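Local coordinates for mannosylglycerate hydrolase MGH1-like glycoside hydrolase domain-containing protein (Thermus thermophilus HB8, PDB 4WVA) that hydrolyses mannosylglycerate, a solute made by thermophiles under osmotic stress, to mannose and glycerate, and also cleaves glucosylglycerate, at residues L211-F214 against R215-Y219. Numbering follows the deposited sequence.
Sequences LYLF and RRLEY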
loop_
_atom_site.group_PDB
_atom_site.type_symbol
_atom_site.label_atom_id
_atom_site.label_comp_id
_atom_site.label_asym_id
_atom_site.label_seq_id
_atom_site.Cartn_x
_atom_site.Cartn_y
_atom_site.Cartn_z
ATOM N N LEU A 211 24.166 -24.618 -16.803
ATOM C CA LEU A 211 25.498 -24.072 -16.618
ATOM C C LEU A 211 26.254 -24.059 -17.943
ATOM O O LEU A 211 26.842 -23.042 -18.317
ATOM C CB LEU A 211 26.277 -24.879 -15.563
ATOM C CG LEU A 211 27.609 -24.301 -15.037
ATOM C CD1 LEU A 211 28.022 -25.004 -13.755
ATOM C CD2 LEU A 211 28.749 -24.384 -16.051
ATOM N N TYR A 212 26.235 -25.195 -18.643
ATOM C CA TYR A 212 26.974 -25.319 -19.906
ATOM C C TYR A 212 26.436 -24.355 -20.953
ATOM O O TYR A 212 27.212 -23.756 -21.697
ATOM C CB TYR A 212 26.953 -26.759 -20.438
ATOM C CG TYR A 212 27.667 -27.776 -19.561
ATOM C CD1 TYR A 212 28.854 -27.458 -18.911
ATOM C CD2 TYR A 212 27.156 -29.059 -19.392
ATOM C CE1 TYR A 212 29.506 -28.380 -18.114
ATOM C CE2 TYR A 212 27.804 -29.985 -18.592
ATOM C CZ TYR A 212 28.978 -29.634 -17.962
ATOM O OH TYR A 212 29.637 -30.539 -17.164
ATOM N N LEU A 213 25.117 -24.180 -21.004
ATOM C CA LEU A 213 24.528 -23.182 -21.903
ATOM C C LEU A 213 25.053 -21.781 -21.567
ATOM O O LEU A 213 25.499 -21.047 -22.443
ATOM C CB LEU A 213 22.994 -23.209 -21.845
ATOM C CG LEU A 213 22.274 -22.096 -22.614
ATOM C CD1 LEU A 213 22.579 -22.247 -24.108
ATOM C CD2 LEU A 213 20.785 -22.099 -22.349
ATOM N N PHE A 214 24.994 -21.396 -20.293
ATOM C CA PHE A 214 25.442 -20.060 -19.908
ATOM C C PHE A 214 26.922 -19.833 -20.213
ATOM O O PHE A 214 27.310 -18.749 -20.656
ATOM C CB PHE A 214 25.179 -19.798 -18.415
ATOM C CG PHE A 214 23.748 -20.021 -17.989
ATOM C CD1 PHE A 214 22.688 -19.967 -18.898
ATOM C CD2 PHE A 214 23.455 -20.221 -16.647
ATOM C CE1 PHE A 214 21.379 -20.154 -18.476
ATOM C CE2 PHE A 214 22.153 -20.420 -16.233
ATOM C CZ PHE A 214 21.122 -20.398 -17.139
ATOM N N ARG A 215 27.730 -20.866 -19.971
ATOM C CA ARG A 215 29.170 -20.823 -20.225
ATOM C C ARG A 215 29.426 -20.658 -21.716
ATOM O O ARG A 215 30.260 -19.848 -22.115
ATOM C CB ARG A 215 29.853 -22.096 -19.693
ATOM C CG ARG A 215 31.381 -22.052 -19.708
ATOM C CD ARG A 215 31.986 -23.328 -19.143
ATOM N NE ARG A 215 31.763 -24.477 -20.019
ATOM C CZ ARG A 215 32.064 -25.745 -19.724
ATOM N NH1 ARG A 215 32.604 -26.073 -18.553
ATOM N NH2 ARG A 215 31.815 -26.702 -20.612
ATOM N N ARG A 216 28.689 -21.399 -22.539
ATOM C CA ARG A 216 28.811 -21.290 -23.995
ATOM C C ARG A 216 28.503 -19.871 -24.471
ATOM O O ARG A 216 29.148 -19.347 -25.377
ATOM C CB ARG A 216 27.883 -22.304 -24.662
ATOM C CG ARG A 216 27.895 -22.299 -26.177
ATOM C CD ARG A 216 27.346 -23.604 -26.734
ATOM N NE ARG A 216 25.910 -23.789 -26.505
ATOM C CZ ARG A 216 24.938 -23.200 -27.207
ATOM N NH1 ARG A 216 25.217 -22.339 -28.184
ATOM N NH2 ARG A 216 23.668 -23.461 -26.919
ATOM N N LEU A 217 27.541 -19.228 -23.813
ATOM C CA LEU A 217 27.164 -17.854 -24.110
ATOM C C LEU A 217 28.058 -16.813 -23.429
ATOM O O LEU A 217 27.744 -15.619 -23.434
ATOM C CB LEU A 217 25.695 -17.642 -23.709
ATOM C CG LEU A 217 24.671 -18.532 -24.415
ATOM C CD1 LEU A 217 23.283 -18.303 -23.840
ATOM C CD2 LEU A 217 24.682 -18.281 -25.915
ATOM N N GLU A 218 29.177 -17.249 -22.850
ATOM C CA GLU A 218 30.110 -16.359 -22.138
ATOM C C GLU A 218 29.436 -15.512 -21.051
ATOM O O GLU A 218 29.886 -14.409 -20.743
ATOM C CB GLU A 218 30.883 -15.461 -23.120
ATOM C CG GLU A 218 31.768 -16.235 -24.082
ATOM C CD GLU A 218 32.978 -15.432 -24.537
ATOM O OE1 GLU A 218 32.790 -14.358 -25.149
ATOM O OE2 GLU A 218 34.121 -15.869 -24.274
ATOM N N TYR A 219 28.372 -16.064 -20.472
ATOM C CA TYR A 219 27.606 -15.429 -19.391
ATOM C C TYR A 219 27.001 -14.073 -19.766
ATOM O O TYR A 219 26.773 -13.220 -18.899
ATOM C CB TYR A 219 28.452 -15.346 -18.117
ATOM C CG TYR A 219 28.945 -16.698 -17.688
ATOM C CD1 TYR A 219 30.267 -17.085 -17.917
ATOM C CD2 TYR A 219 28.081 -17.615 -17.096
ATOM C CE1 TYR A 219 30.722 -18.334 -17.534
ATOM C CE2 TYR A 219 28.523 -18.868 -16.715
ATOM C CZ TYR A 219 29.849 -19.222 -16.940
ATOM O OH TYR A 219 30.307 -20.466 -16.582
HETATM O O HOH W 1 29.834 -24.805 -22.306
#
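Tyr212 and Arg215 run side by side, one helical turn apart, with the ring carbon CD1 of Tyr212 lying over one face of the Arg215 guanidinium, 3.5 Å from NH2. The two planes are 42° apart, so the groups lean together rather than stack flat. A bend at chi3 (69°) turns the Arg215 head back along the helix, where a water accepts from its NE and donates to Tyr212 O, tying the head to the backbone. With an alanine at Tyr212 the guanidinium would lose the ring beside it and is likely to swing more freely about its water-held NE.

Among apolar side chains, Leu213 CD1 meets Leu217 CD1 at 4.0 Å, and Phe214 CB rests 3.9 Å from CD2 of the Tyr219 ring, which lies over Phe214 O.

Backbone bonds from Arg215 N to Leu211 O and from Arg216 N to Tyr212 O continue the helix. A Schellman motif then ends it: Tyr219 N donates to Phe214 O (2.9 Å) and Glu218 N to Arg215 O, with Glu218 at positive phi.

The turn thus closes helix 201-216 at the protein surface and leads into helix 221-227, against which Phe214 packs on Ile224 and Leu217 on Glu223 and Gln227.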